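Local coordinates for IMC sub-compartment protein ISP1 (Toxoplasma gondii, PDB 4CHM), which is a pleckstrin homology-fold protein of the inner membrane complex, in a family critical for replication of the parasite, at residues A[25-28]-A[34-37]; A[49-54]-A[102-107]. All coordinates share one frame; numbering follows the deposited sequence.

Contact 1 of 2, residues A[25-28]-A[34-37]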
ATOM      1  N   ALA A  25      10.372  -3.843   0.144  1.00 17.35           N
ATOM      2  CA  ALA A  25      10.545  -2.932   1.240  1.00 18.97           C
ATOM      3  C   ALA A  25       9.555  -1.752   1.241  1.00 22.40           C
ATOM      4  O   ALA A  25       9.379  -1.052   0.255  1.00 19.28           O
ATOM      5  CB  ALA A  25      11.969  -2.429   1.257  1.00 19.19           C
ATOM      6  N   VAL A  26       8.933  -1.554   2.386  1.00 20.17           N
ATOM      7  CA  VAL A  26       8.093  -0.412   2.633  1.00 21.92           C
ATOM      8  C   VAL A  26       8.179   0.025   4.066  1.00 22.35           C
ATOM      9  O   VAL A  26       8.677  -0.661   4.865  1.00 19.78           O
ATOM     10  CB  VAL A  26       6.598  -0.664   2.346  1.00 23.13           C
ATOM     11  CG1 VAL A  26       6.302  -0.943   0.920  1.00 21.98           C
ATOM     12  CG2 VAL A  26       5.992  -1.659   3.276  1.00 22.68           C
ATOM     13  N   LEU A  27       7.626   1.180   4.351  1.00 23.57           N
ATOM     14  CA  LEU A  27       7.387   1.624   5.700  1.00 23.95           C
ATOM     15  C   LEU A  27       5.933   1.622   6.056  1.00 23.64           C
ATOM     16  O   LEU A  27       5.090   1.898   5.252  1.00 25.68           O
ATOM     17  CB  LEU A  27       7.919   3.015   5.937  1.00 25.94           C
ATOM     18  CG  LEU A  27       9.331   3.353   5.571  1.00 31.15           C
ATOM     19  CD1 LEU A  27       9.616   4.775   5.980  1.00 29.28           C
ATOM     20  CD2 LEU A  27      10.283   2.411   6.220  1.00 36.84           C
ATOM     21  N   VAL A  28       5.662   1.305   7.293  1.00 18.76           N
ATOM     22  CA  VAL A  28       4.394   1.571   7.857  1.00 19.17           C
ATOM     23  C   VAL A  28       4.491   2.814   8.726  1.00 19.96           C
ATOM     24  O   VAL A  28       5.421   2.991   9.458  1.00 19.66           O
ATOM     25  CB  VAL A  28       3.884   0.359   8.629  1.00 21.12           C
ATOM     26  CG1 VAL A  28       2.702   0.695   9.472  1.00 20.53           C
ATOM     27  CG2 VAL A  28       3.604  -0.791   7.691  1.00 21.53           C
ATOM     28  N   THR A  34       5.620   7.271  14.460  1.00 29.75           N
ATOM     29  CA  THR A  34       6.751   6.298  14.243  1.00 37.55           C
ATOM     30  C   THR A  34       6.744   5.748  12.838  1.00 35.74           C
ATOM     31  O   THR A  34       5.681   5.562  12.258  1.00 35.80           O
ATOM     32  CB  THR A  34       6.598   5.031  15.117  1.00 34.83           C
ATOM     33  OG1 THR A  34       6.218   5.394  16.431  1.00 36.05           O
ATOM     34  CG2 THR A  34       7.900   4.201  15.145  1.00 41.56           C
ATOM     35  N   ARG A  35       7.894   5.317  12.358  1.00 39.77           N
ATOM     36  CA  ARG A  35       8.017   4.625  11.079  1.00 38.94           C
ATOM     37  C   ARG A  35       8.588   3.226  11.305  1.00 37.41           C
ATOM     38  O   ARG A  35       9.640   3.108  11.825  1.00 43.79           O
ATOM     39  CB  ARG A  35       8.960   5.388  10.194  1.00 39.00           C
ATOM     40  CG  ARG A  35       8.359   6.438   9.332  1.00 44.49           C
ATOM     41  CD  ARG A  35       9.392   7.451   8.913  1.00 46.76           C
ATOM     42  NE  ARG A  35       9.750   8.189  10.078  1.00 54.21           N
ATOM     43  CZ  ARG A  35       9.413   9.436  10.304  1.00 49.02           C
ATOM     44  NH1 ARG A  35       8.775  10.097   9.401  1.00 55.33           N
ATOM     45  NH2 ARG A  35       9.752  10.018  11.432  1.00 52.93           N
ATOM     46  N   LEU A  36       7.897   2.185  10.906  1.00 29.32           N
ATOM     47  CA  LEU A  36       8.434   0.848  10.937  1.00 27.78           C
ATOM     48  C   LEU A  36       8.933   0.462   9.579  1.00 25.11           C
ATOM     49  O   LEU A  36       8.257   0.635   8.634  1.00 19.35           O
ATOM     50  CB  LEU A  36       7.392  -0.179  11.366  1.00 27.59           C
ATOM     51  CG  LEU A  36       6.699  -0.091  12.706  1.00 35.59           C
ATOM     52  CD1 LEU A  36       5.589  -1.105  12.835  1.00 36.45           C
ATOM     53  CD2 LEU A  36       7.719  -0.320  13.773  1.00 31.86           C
ATOM     54  N   GLN A  37      10.136  -0.065   9.515  1.00 22.69           N
ATOM     55  CA  GLN A  37      10.649  -0.726   8.316  1.00 24.40           C
ATOM     56  C   GLN A  37      10.026  -2.107   8.197  1.00 23.08           C
ATOM     57  O   GLN A  37      10.088  -2.860   9.111  1.00 20.48           O
ATOM     58  CB  GLN A  37      12.149  -0.969   8.355  1.00 27.35           C
ATOM     59  CG  GLN A  37      13.099   0.142   8.658  1.00 33.39           C
ATOM     60  CD  GLN A  37      14.544  -0.324   8.602  1.00 35.82           C
ATOM     61  OE1 GLN A  37      14.978  -1.162   9.366  1.00 42.75           O
ATOM     62  NE2 GLN A  37      15.266   0.200   7.678  1.00 31.42           N
TER
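Leu-27 and Arg-35 meet through their side chains, the leucine methyl CD1 lying against the aliphatic part of the arginine, 3.9 Å from its CG, the two chains set at a slant to each other. The other methyl, CD2, lies over the backbone of the partner strand, 3.8 Å from Gln-37 CA. This placement follows from CG of Leu-27 standing anti to its own carbonyl carbon (chi1 -51°). Beneath these side chains, Val-28 and Leu-36 form an antiparallel hydrogen-bonded pair: Val-28 N donates to Leu-36 O and Leu-36 N to Val-28 O, each at 3.0 Å. Leu-36 O also receives a CA-H...O contact from Leu-27 CA at 3.2 Å. On the sheet face away from Leu-27, Val-28 and Leu-36 face each other loosely, CB to CB 4.5 Å. Val-28 goes on to touch Ile-51, and Leu-36 touches Cys-53. The chain of Arg-35 bends at its third torsion; its NH1 makes a short, doubtful salt bridge to a sulfate ion, probably from the crystallisation liquor. Near the turn, Thr-34 OG1 is hydrogen-bonded to Asp-32 OD1. The strands run at 154° to each other, forming the hairpin of the first two strands of the pleckstrin homology fold.

Contact 2 of 2, residues A[49-54]-A[102-107]; sequences LSISCE and IPLRFD. With SO4 (sulfate ion), chain H.
The core of the pleckstrin homology fold, a strongly bent antiparallel sheet closed at one end by the C-terminal helix 109-125, brings strand 48-53 across from strand 101-105. These strands are not neighbours in the sheet. No hydrogen bond joins them, and at Ile-51 and Leu-104 their CA atoms stand 9.4 Å apart, a distance bridged by side chains alone. Ile-51 carries the contact with a single methyl: its CD1 lies 3.8 Å from Leu-104 CD2 and 3.9 Å from Ile-102 CG2. Toward Ile-102 the approach is tip to tip, whereas Leu-104 meets it at an angle. The long branch of Ile-51 is extended (chi2 172°), which carries CD1 across to both partners. Ile-102 and Leu-104, two positions apart on their strand, both turn inward and so offer adjacent methyls to the same atom. Around this apolar cluster, Leu-40 and Ile-60 also touch Ile-51, and Phe-106 meets Phe-115 of the closing helix. Cys-53, at the end of its strand, is joined by a disulfide to Cys-38 of the adjacent strand. Arg-105 points the other way, its NE in a salt bridge to Asp-87 and its NH2 hydrogen-bonded to Asn-83 O. Its guanidinium also holds a sulfate ion, probably from the crystallisation liquor: NH2 donates to O2 at 3.1 Å, and NH1 to O4 at 2.8 Å in a nearly straight bond (170°), with O4 at the guanidinium edge and in its plane.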
ATOM      1  N   LEU A  49      -2.249 -10.124   1.690  1.00 25.94           N
ATOM      2  CA  LEU A  49      -1.036  -9.345   1.860  1.00 25.70           C
ATOM      3  C   LEU A  49      -0.478  -9.624   3.242  1.00 23.52           C
ATOM      4  O   LEU A  49      -1.216  -9.649   4.217  1.00 24.13           O
ATOM      5  CB  LEU A  49      -1.347  -7.836   1.796  1.00 25.70           C
ATOM      6  CG  LEU A  49      -1.600  -7.135   0.469  1.00 28.97           C
ATOM      7  CD1 LEU A  49      -1.997  -5.697   0.748  1.00 28.62           C
ATOM      8  CD2 LEU A  49      -0.398  -7.180  -0.454  1.00 26.17           C
ATOM      9  N   SER A  50       0.836  -9.686   3.348  1.00 22.32           N
ATOM     10  CA  SER A  50       1.445  -9.633   4.646  1.00 18.91           C
ATOM     11  C   SER A  50       2.299  -8.395   4.776  1.00 18.43           C
ATOM     12  O   SER A  50       2.900  -7.920   3.794  1.00 17.27           O
ATOM     13  CB  SER A  50       2.274 -10.886   4.898  1.00 17.51           C
ATOM     14  OG  SER A  50       3.269 -11.028   3.902  1.00 21.17           O
ATOM     15  N   ILE A  51       2.398  -7.917   6.015  1.00 18.35           N
ATOM     16  CA  ILE A  51       3.273  -6.828   6.387  1.00 18.05           C
ATOM     17  C   ILE A  51       4.103  -7.321   7.583  1.00 19.07           C
ATOM     18  O   ILE A  51       3.558  -7.687   8.626  1.00 17.93           O
ATOM     19  CB  ILE A  51       2.453  -5.611   6.828  1.00 18.30           C
ATOM     20  CG1 ILE A  51       1.510  -5.170   5.686  1.00 18.93           C
ATOM     21  CG2 ILE A  51       3.370  -4.477   7.250  1.00 19.70           C
ATOM     22  CD1 ILE A  51       0.521  -4.103   6.099  1.00 20.33           C
ATOM     23  N   SER A  52       5.406  -7.305   7.431  1.00 18.32           N
ATOM     24  CA  SER A  52       6.301  -7.897   8.411  1.00 19.05           C
ATOM     25  C   SER A  52       7.232  -6.833   8.876  1.00 20.06           C
ATOM     26  O   SER A  52       7.984  -6.309   8.072  1.00 23.42           O
ATOM     27  CB  SER A  52       7.113  -9.015   7.745  1.00 16.49           C
ATOM     28  OG  SER A  52       8.023  -9.585   8.661  1.00 17.48           O
ATOM     29  N   CYS A  53       7.192  -6.508  10.176  1.00 20.16           N
ATOM     30  CA  CYS A  53       8.037  -5.455  10.747  1.00 22.79           C
ATOM     31  C   CYS A  53       8.521  -5.869  12.132  1.00 21.99           C
ATOM     32  O   CYS A  53       7.752  -6.386  12.922  1.00 20.45           O
ATOM     33  CB  CYS A  53       7.256  -4.144  10.919  1.00 22.21           C
ATOM     34  SG  CYS A  53       5.946  -3.845   9.713  1.00 22.06           S
ATOM     35  N   GLU A  54       9.797  -5.648  12.399  1.00 19.94           N
ATOM     36  CA  GLU A  54      10.367  -5.957  13.695  1.00 23.90           C
ATOM     37  C   GLU A  54       9.897  -7.331  14.198  1.00 26.79           C
ATOM     38  O   GLU A  54       9.395  -7.471  15.335  1.00 25.95           O
ATOM     39  CB  GLU A  54      10.060  -4.818  14.693  1.00 24.50           C
ATOM     40  CG  GLU A  54      10.836  -3.540  14.327  1.00 26.27           C
ATOM     41  CD  GLU A  54      10.400  -2.297  15.091  1.00 28.68           C
ATOM     42  OE1 GLU A  54       9.558  -2.405  16.002  1.00 29.91           O
ATOM     43  OE2 GLU A  54      10.891  -1.194  14.741  1.00 29.77           O
ATOM     44  N   ILE A 102      -4.189   1.067   7.591  1.00 19.14           N
ATOM     45  CA  ILE A 102      -2.752   0.883   7.687  1.00 17.68           C
ATOM     46  C   ILE A 102      -2.055   1.667   6.599  1.00 15.80           C
ATOM     47  O   ILE A 102      -2.122   1.297   5.421  1.00 14.81           O
ATOM     48  CB  ILE A 102      -2.372  -0.600   7.580  1.00 17.54           C
ATOM     49  CG1 ILE A 102      -3.013  -1.406   8.741  1.00 18.22           C
ATOM     50  CG2 ILE A 102      -0.846  -0.750   7.611  1.00 15.31           C
ATOM     51  CD1 ILE A 102      -2.743  -2.911   8.668  1.00 17.31           C
ATOM     52  N   PRO A 103      -1.313   2.712   6.984  1.00 15.98           N
ATOM     53  CA  PRO A 103      -0.660   3.501   5.930  1.00 15.76           C
ATOM     54  C   PRO A 103       0.707   2.965   5.538  1.00 15.31           C
ATOM     55  O   PRO A 103       1.581   2.820   6.383  1.00 15.06           O
ATOM     56  CB  PRO A 103      -0.539   4.902   6.568  1.00 15.99           C
ATOM     57  CG  PRO A 103      -1.449   4.853   7.804  1.00 15.06           C
ATOM     58  CD  PRO A 103      -1.325   3.438   8.265  1.00 15.55           C
ATOM     59  N   LEU A 104       0.873   2.678   4.244  1.00 15.62           N
ATOM     60  CA  LEU A 104       2.118   2.121   3.698  1.00 15.25           C
ATOM     61  C   LEU A 104       2.767   3.204   2.889  1.00 16.92           C
ATOM     62  O   LEU A 104       2.119   3.825   2.014  1.00 17.77           O
ATOM     63  CB  LEU A 104       1.831   0.971   2.743  1.00 15.88           C
ATOM     64  CG  LEU A 104       1.017  -0.208   3.264  1.00 18.50           C
ATOM     65  CD1 LEU A 104       0.705  -1.147   2.128  1.00 19.38           C
ATOM     66  CD2 LEU A 104       1.766  -0.914   4.357  1.00 20.00           C
ATOM     67  N   ARG A 105       4.040   3.439   3.129  1.00 15.48           N
ATOM     68  CA  ARG A 105       4.776   4.413   2.286  1.00 17.82           C
ATOM     69  C   ARG A 105       5.748   3.674   1.349  1.00 17.93           C
ATOM     70  O   ARG A 105       6.593   2.916   1.812  1.00 16.25           O
ATOM     71  CB  ARG A 105       5.557   5.407   3.145  1.00 18.37           C
ATOM     72  CG  ARG A 105       6.325   6.423   2.278  1.00 23.18           C
ATOM     73  CD  ARG A 105       7.152   7.353   3.128  1.00 22.26           C
ATOM     74  NE  ARG A 105       6.333   8.310   3.893  1.00 21.46           N
ATOM     75  CZ  ARG A 105       6.829   9.080   4.871  1.00 25.21           C
ATOM     76  NH1 ARG A 105       8.105   8.933   5.235  1.00 26.55           N
ATOM     77  NH2 ARG A 105       6.046   9.934   5.539  1.00 24.17           N
ATOM     78  N   PHE A 106       5.559   3.847   0.043  1.00 16.62           N
ATOM     79  CA  PHE A 106       6.398   3.206  -0.950  1.00 17.45           C
ATOM     80  C   PHE A 106       7.624   4.064  -1.223  1.00 18.88           C
ATOM     81  O   PHE A 106       7.711   5.178  -0.738  1.00 18.48           O
ATOM     82  CB  PHE A 106       5.590   2.955  -2.248  1.00 15.95           C
ATOM     83  CG  PHE A 106       4.518   1.923  -2.087  1.00 15.04           C
ATOM     84  CD1 PHE A 106       3.286   2.274  -1.523  1.00 14.62           C
ATOM     85  CD2 PHE A 106       4.795   0.565  -2.320  1.00 14.11           C
ATOM     86  CE1 PHE A 106       2.335   1.295  -1.253  1.00 15.12           C
ATOM     87  CE2 PHE A 106       3.853  -0.400  -2.060  1.00 14.66           C
ATOM     88  CZ  PHE A 106       2.617  -0.041  -1.525  1.00 13.94           C
ATOM     89  N   ASP A 107       8.494   3.589  -2.106  1.00 22.63           N
ATOM     90  CA  ASP A 107       9.735   4.296  -2.448  1.00 27.60           C
ATOM     91  C   ASP A 107       9.530   5.625  -3.188  1.00 27.08           C
ATOM     92  O   ASP A 107      10.413   6.458  -3.217  1.00 32.39           O
ATOM     93  CB  ASP A 107      10.638   3.383  -3.273  1.00 36.18           C
ATOM     94  CG  ASP A 107      11.213   2.252  -2.453  1.00 46.08           C
ATOM     95  OD1 ASP A 107      10.747   2.046  -1.308  1.00 57.58           O
ATOM     96  OD2 ASP A 107      12.143   1.574  -2.933  1.00 55.76           O
TER
HETATM   97  S   SO4 H1182       8.986  12.038   6.778  1.00 42.62           S
HETATM   98  O1  SO4 H1182       9.398  12.497   5.398  1.00 36.78           O
HETATM   99  O2  SO4 H1182       7.489  12.204   7.014  1.00 45.04           O
HETATM  100  O3  SO4 H1182       9.742  12.802   7.822  1.00 43.11           O
HETATM  101  O4  SO4 H1182       9.361  10.606   7.032  1.00 44.00           O

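Contact 1 closes before contact 2 opens along the chain, yet their centres are only 6 Å apart. Both belong to one antiparallel sheet, in which strand 24-29 lies between strands 35-43 and 101-105, while 48-53 flanks 35-43 on its other side. Contact 1 therefore pairs adjacent strands, and contact 2 spans the interior between strands that the hairpin separates. They touch directly: Leu-27 O probably accepts a hydrogen bond from Arg-105 N at 2.8 Å, and Gln-37 O packs on Cys-53 CB. Arg-35 and Arg-105 both reach one sulfate, probably from the crystallisation liquor, the Arg-35 approach being unusually short; this may mark a spot that favours anions.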